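Local coordinates for uncharacterized protein (PDB 5K04), which serves as the non-catalytic MDM20 subunit of the NatB N-terminal acetyltransferase complex, probably wrapping and supporting its catalytic partner NAT3, at residues K283-I288 with S316-P321; T379-L384 with K412-K417. One frame throughout, in Å; residues are numbered along the deposited sequence.

In the fold
The two contacts sample different depths of a largely helical subunit with no strands, an alpha-helical array consistent with a TPR-type solenoid. The centre of contact 1 lies about 36 Å from the chain centre, that of contact 2 about 23 Å; the two centres are 32 Å apart and the nearest atoms about 16 Å. They follow one another along the chain and have no segment in common. Contact 1, partly buried, sets a loop tyrosine against helix 277-289 and adds a phenol-carboxylate hydrogen bond to its aliphatic packing. Contact 2 is buried: helix 372-383 and the leucine that follows it pack on helix 409-419 through aliphatic groups and an indole. In each, one aromatic ring receives an aliphatic CH-pi contact.

Contact 1 of 2, residues K283-I288 with S316-P321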
loop_
_atom_site.group_PDB
_atom_site.type_symbol
_atom_site.label_atom_id
_atom_site.label_comp_id
_atom_site.label_asym_id
_atom_site.label_seq_id
_atom_site.Cartn_x
_atom_site.Cartn_y
_atom_site.Cartn_z
ATOM N N LYS A 283 22.023 8.734 26.910
ATOM C CA LYS A 283 22.887 9.671 27.624
ATOM C C LYS A 283 22.778 11.072 27.040
ATOM O O LYS A 283 22.844 12.063 27.781
ATOM C CB LYS A 283 24.330 9.177 27.588
ATOM C CG LYS A 283 24.593 8.054 28.567
ATOM C CD LYS A 283 26.050 7.643 28.582
ATOM C CE LYS A 283 26.312 6.553 29.626
ATOM N NZ LYS A 283 26.239 7.032 31.050
ATOM N N ILE A 284 22.578 11.164 25.721
ATOM C CA ILE A 284 22.250 12.440 25.093
ATOM C C ILE A 284 20.895 12.928 25.575
ATOM O O ILE A 284 20.727 14.100 25.934
ATOM C CB ILE A 284 22.268 12.309 23.561
ATOM C CG1 ILE A 284 23.558 11.625 23.101
ATOM C CG2 ILE A 284 22.128 13.687 22.937
ATOM C CD1 ILE A 284 23.627 11.379 21.616
ATOM N N GLU A 285 19.904 12.037 25.564
ATOM C CA GLU A 285 18.568 12.394 26.029
ATOM C C GLU A 285 18.582 12.778 27.507
ATOM O O GLU A 285 17.767 13.596 27.948
ATOM C CB GLU A 285 17.613 11.226 25.778
ATOM C CG GLU A 285 16.186 11.641 25.413
ATOM C CD GLU A 285 16.005 11.971 23.946
ATOM O OE1 GLU A 285 16.599 11.272 23.095
ATOM O OE2 GLU A 285 15.259 12.932 23.646
ATOM N N LEU A 286 19.517 12.220 28.279
ATOM C CA LEU A 286 19.568 12.517 29.704
ATOM C C LEU A 286 20.237 13.861 29.954
ATOM O O LEU A 286 19.843 14.582 30.873
ATOM C CB LEU A 286 20.285 11.391 30.454
ATOM C CG LEU A 286 20.384 11.526 31.981
ATOM C CD1 LEU A 286 19.017 11.406 32.633
ATOM C CD2 LEU A 286 21.373 10.517 32.578
ATOM N N ASP A 287 21.237 14.218 29.134
ATOM C CA ASP A 287 21.817 15.559 29.198
ATOM C C ASP A 287 20.767 16.626 28.907
ATOM O O ASP A 287 20.662 17.625 29.627
ATOM C CB ASP A 287 22.976 15.680 28.211
ATOM C CG ASP A 287 24.156 14.825 28.595
ATOM O OD1 ASP A 287 24.112 14.227 29.692
ATOM O OD2 ASP A 287 25.115 14.747 27.797
ATOM N N ILE A 288 19.987 16.430 27.843
ATOM C CA ILE A 288 18.926 17.372 27.499
ATOM C C ILE A 288 17.939 17.506 28.655
ATOM O O ILE A 288 17.550 18.616 29.038
ATOM C CB ILE A 288 18.233 16.915 26.203
ATOM C CG1 ILE A 288 19.181 17.079 25.015
ATOM C CG2 ILE A 288 16.915 17.650 25.980
ATOM C CD1 ILE A 288 18.694 16.406 23.742
ATOM N N SER A 316 21.774 13.109 13.912
ATOM C CA SER A 316 21.264 14.283 13.216
ATOM C C SER A 316 19.889 14.703 13.708
ATOM O O SER A 316 19.447 15.811 13.384
ATOM C CB SER A 316 21.223 14.016 11.708
ATOM O OG SER A 316 20.381 12.911 11.414
ATOM N N GLN A 317 19.208 13.854 14.477
ATOM C CA GLN A 317 17.941 14.254 15.071
ATOM C C GLN A 317 18.128 15.205 16.248
ATOM O O GLN A 317 17.161 15.842 16.677
ATOM C CB GLN A 317 17.168 13.019 15.521
ATOM C CG GLN A 317 17.686 12.408 16.797
ATOM C CD GLN A 317 16.938 11.148 17.158
ATOM O OE1 GLN A 317 16.031 11.160 18.000
ATOM N NE2 GLN A 317 17.304 10.047 16.510
ATOM N N TYR A 318 19.338 15.299 16.789
ATOM C CA TYR A 318 19.661 16.262 17.826
ATOM C C TYR A 318 20.295 17.492 17.196
ATOM O O TYR A 318 20.634 17.511 16.010
ATOM C CB TYR A 318 20.599 15.651 18.875
ATOM C CG TYR A 318 20.072 14.368 19.485
ATOM C CD1 TYR A 318 18.979 14.386 20.346
ATOM C CD2 TYR A 318 20.664 13.145 19.205
ATOM C CE1 TYR A 318 18.494 13.225 20.915
ATOM C CE2 TYR A 318 20.176 11.971 19.760
ATOM C CZ TYR A 318 19.089 12.021 20.619
ATOM O OH TYR A 318 18.591 10.872 21.181
ATOM N N GLU A 319 20.432 18.537 18.007
ATOM C CA GLU A 319 21.088 19.769 17.583
ATOM C C GLU A 319 22.558 19.623 17.932
ATOM O O GLU A 319 22.957 19.763 19.092
ATOM C CB GLU A 319 20.452 20.991 18.237
ATOM C CG GLU A 319 19.602 21.812 17.265
ATOM C CD GLU A 319 18.711 22.823 17.964
ATOM O OE1 GLU A 319 17.617 22.429 18.432
ATOM O OE2 GLU A 319 19.108 24.008 18.050
ATOM N N LEU A 320 23.355 19.314 16.928
ATOM C CA LEU A 320 24.736 18.965 17.170
ATOM C C LEU A 320 25.579 20.222 17.351
ATOM O O LEU A 320 25.407 21.200 16.620
ATOM C CB LEU A 320 25.262 18.119 16.022
ATOM C CG LEU A 320 24.412 16.842 15.996
ATOM C CD1 LEU A 320 24.648 16.008 14.743
ATOM C CD2 LEU A 320 24.644 16.024 17.268
ATOM N N PRO A 321 26.476 20.227 18.330
ATOM C CA PRO A 321 27.350 21.389 18.524
ATOM C C PRO A 321 28.292 21.573 17.340
ATOM O O PRO A 321 28.755 20.607 16.730
ATOM C CB PRO A 321 28.111 21.048 19.809
ATOM C CG PRO A 321 28.049 19.547 19.891
ATOM C CD PRO A 321 26.725 19.164 19.318
HETATM O O HOH W 1 14.255 10.661 20.810
#
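Two first torsions bring the Tyr318 ring face and an Ile284 methyl together: the tyrosine CG stands anti to its own carbonyl carbon (chi1 -55°), carrying the ring across to helix 277-289, while Ile284 CG2, anti to the backbone N, is presented to it. The methyl sits almost exactly over the middle of the ring, 3.9 Å from CG2 to the Tyr318 centroid and only 3° off the normal, a CH-pi contact. CD1 of the same isoleucine extends to Tyr318 CE2 at 4.0 Å. The opposite face is taken by Gln317 CG, so the phenol is sandwiched between aliphatic groups from the helix and from its own loop. This is a loop-on-helix contact, consistent with the alpha-helical solenoid of a TPR-clan family: residues 316-321 connect helix 311-315 to helix 322-326, and Phe248 of helix 248-260 also touches Tyr318. One turn further along, Ile288 CD1 lies 4.0 Å from Tyr318 CD1, obliquely to the ring. At the ring edge the chemistry turns polar. Glu285 brings OE1 into the ring plane, where Tyr318 OH donates a 2.8 Å hydrogen bond to it, nearly along the carboxylate C-O axis; the carboxylate is turned 54° from the ring. A water weakly bridges Glu285 OE1 and Gln317 OE1, and Gln317 NE2 is hydrogen-bonded to Thr49 OG1 of the NAT3 chain.

Contact 2 of 2, residues T379-L384 with K412-K417; sequences TIVSDL and KLWLMK
Trp414 and Val381 meet at the closest backbone approach of the two segments, 8.8 Å between their CA atoms, and with Leu384 they make up nearly all of this packing, consistent with the alpha-helical solenoid of its TPR-clan family. The indole reaches from helix 409-419 toward helix 372-383, and the valine side chain crosses it at about a right angle. Val381 CG2, anti to the carbonyl carbon, lies over one face of the six-membered ring as a CH-pi partner, 3.9 Å from the centroid and 19° off the normal; CG1 of the same valine is 4.0 Å from Trp414 CH2. On the opposite face, toward the rim, is Lys417 NZ from the tryptophan's own helix, an ammonium group salt-bridged to Glu555. The backbone O of Glu555 accepts the hydrogen bond from Trp414 NE1, which satisfies the buried indole nitrogen and would fix the rotation of the ring, while Trp556 packs on it edge-to-face. Leu384, in the loop or turn that follows and also touching Asn390 and Asn394 of helix 388-404, approaches obliquely, its CD1 3.6 Å from Trp414 CZ3.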
loop_
_atom_site.group_PDB
_atom_site.type_symbol
_atom_site.label_atom_id
_atom_site.label_comp_id
_atom_site.label_asym_id
_atom_site.label_seq_id
_atom_site.Cartn_x
_atom_site.Cartn_y
_atom_site.Cartn_z
ATOM N N THR A 379 25.162 12.330 -4.485
ATOM C CA THR A 379 25.808 13.111 -5.531
ATOM C C THR A 379 24.956 13.126 -6.793
ATOM O O THR A 379 24.764 14.178 -7.408
ATOM C CB THR A 379 27.208 12.563 -5.820
ATOM O OG1 THR A 379 28.004 12.638 -4.633
ATOM C CG2 THR A 379 27.887 13.396 -6.905
ATOM N N ILE A 380 24.399 11.974 -7.172
ATOM C CA ILE A 380 23.617 11.928 -8.400
ATOM C C ILE A 380 22.352 12.761 -8.251
ATOM O O ILE A 380 22.007 13.554 -9.136
ATOM C CB ILE A 380 23.314 10.469 -8.786
ATOM C CG1 ILE A 380 24.572 9.818 -9.365
ATOM C CG2 ILE A 380 22.192 10.400 -9.789
ATOM C CD1 ILE A 380 24.447 8.311 -9.600
ATOM N N VAL A 381 21.668 12.636 -7.108
ATOM C CA VAL A 381 20.406 13.347 -6.928
ATOM C C VAL A 381 20.635 14.855 -6.938
ATOM O O VAL A 381 19.873 15.611 -7.558
ATOM C CB VAL A 381 19.707 12.879 -5.640
ATOM C CG1 VAL A 381 18.478 13.709 -5.396
ATOM C CG2 VAL A 381 19.337 11.412 -5.753
ATOM N N SER A 382 21.704 15.311 -6.277
ATOM C CA SER A 382 22.030 16.736 -6.251
ATOM C C SER A 382 22.354 17.271 -7.634
ATOM O O SER A 382 22.183 18.468 -7.891
ATOM C CB SER A 382 23.213 16.992 -5.317
ATOM O OG SER A 382 22.881 16.635 -3.996
ATOM N N ASP A 383 22.827 16.410 -8.535
ATOM C CA ASP A 383 23.217 16.838 -9.874
ATOM C C ASP A 383 22.040 16.904 -10.848
ATOM O O ASP A 383 22.187 17.490 -11.925
ATOM C CB ASP A 383 24.288 15.888 -10.417
ATOM C CG ASP A 383 24.803 16.286 -11.785
ATOM O OD1 ASP A 383 25.285 17.434 -11.928
ATOM O OD2 ASP A 383 24.765 15.437 -12.702
ATOM N N LEU A 384 20.881 16.328 -10.498
ATOM C CA LEU A 384 19.765 16.221 -11.437
ATOM C C LEU A 384 19.168 17.594 -11.707
ATOM O O LEU A 384 18.819 18.322 -10.772
ATOM C CB LEU A 384 18.703 15.285 -10.881
ATOM C CG LEU A 384 19.092 13.805 -10.812
ATOM C CD1 LEU A 384 18.037 13.034 -10.065
ATOM C CD2 LEU A 384 19.319 13.212 -12.210
ATOM N N LYS A 412 17.893 1.369 -8.264
ATOM C CA LYS A 412 16.935 0.850 -9.237
ATOM C C LYS A 412 15.711 1.751 -9.349
ATOM O O LYS A 412 15.256 2.064 -10.459
ATOM C CB LYS A 412 16.518 -0.563 -8.849
ATOM C CG LYS A 412 17.586 -1.607 -9.127
ATOM C CD LYS A 412 17.086 -2.994 -8.840
ATOM C CE LYS A 412 18.131 -4.055 -9.202
ATOM N NZ LYS A 412 17.488 -5.406 -9.063
ATOM N N LEU A 413 15.173 2.194 -8.208
ATOM C CA LEU A 413 13.993 3.055 -8.252
ATOM C C LEU A 413 14.308 4.346 -8.985
ATOM O O LEU A 413 13.513 4.813 -9.808
ATOM C CB LEU A 413 13.496 3.356 -6.837
ATOM C CG LEU A 413 13.008 2.158 -6.023
ATOM C CD1 LEU A 413 12.609 2.592 -4.632
ATOM C CD2 LEU A 413 11.866 1.503 -6.710
ATOM N N TRP A 414 15.481 4.926 -8.711
ATOM C CA TRP A 414 15.858 6.177 -9.355
ATOM C C TRP A 414 16.054 5.978 -10.854
ATOM O O TRP A 414 15.629 6.816 -11.657
ATOM C CB TRP A 414 17.125 6.737 -8.697
ATOM C CG TRP A 414 16.817 7.580 -7.516
ATOM C CD1 TRP A 414 16.871 7.203 -6.198
ATOM C CD2 TRP A 414 16.351 8.938 -7.527
ATOM N NE1 TRP A 414 16.488 8.245 -5.392
ATOM C CE2 TRP A 414 16.157 9.321 -6.181
ATOM C CE3 TRP A 414 16.072 9.861 -8.542
ATOM C CZ2 TRP A 414 15.699 10.601 -5.817
ATOM C CZ3 TRP A 414 15.631 11.144 -8.185
ATOM C CH2 TRP A 414 15.447 11.497 -6.827
ATOM N N LEU A 415 16.674 4.857 -11.244
ATOM C CA LEU A 415 16.834 4.544 -12.660
ATOM C C LEU A 415 15.483 4.538 -13.375
ATOM O O LEU A 415 15.355 5.063 -14.491
ATOM C CB LEU A 415 17.539 3.194 -12.814
ATOM C CG LEU A 415 17.837 2.772 -14.251
ATOM C CD1 LEU A 415 18.631 3.887 -14.961
ATOM C CD2 LEU A 415 18.593 1.450 -14.282
ATOM N N MET A 416 14.457 3.965 -12.735
ATOM C CA MET A 416 13.118 3.998 -13.323
ATOM C C MET A 416 12.581 5.426 -13.402
ATOM O O MET A 416 11.982 5.809 -14.416
ATOM C CB MET A 416 12.173 3.083 -12.538
ATOM C CG MET A 416 12.329 1.609 -12.907
ATOM S SD MET A 416 11.057 0.492 -12.365
ATOM C CE MET A 416 11.340 0.649 -10.663
ATOM N N LYS A 417 12.825 6.242 -12.365
ATOM C CA LYS A 417 12.373 7.638 -12.393
ATOM C C LYS A 417 13.002 8.398 -13.555
ATOM O O LYS A 417 12.316 9.148 -14.256
ATOM C CB LYS A 417 12.691 8.335 -11.063
ATOM C CG LYS A 417 11.961 7.734 -9.876
ATOM C CD LYS A 417 12.268 8.435 -8.541
ATOM C CE LYS A 417 11.995 9.930 -8.584
ATOM N NZ LYS A 417 12.123 10.538 -7.218
#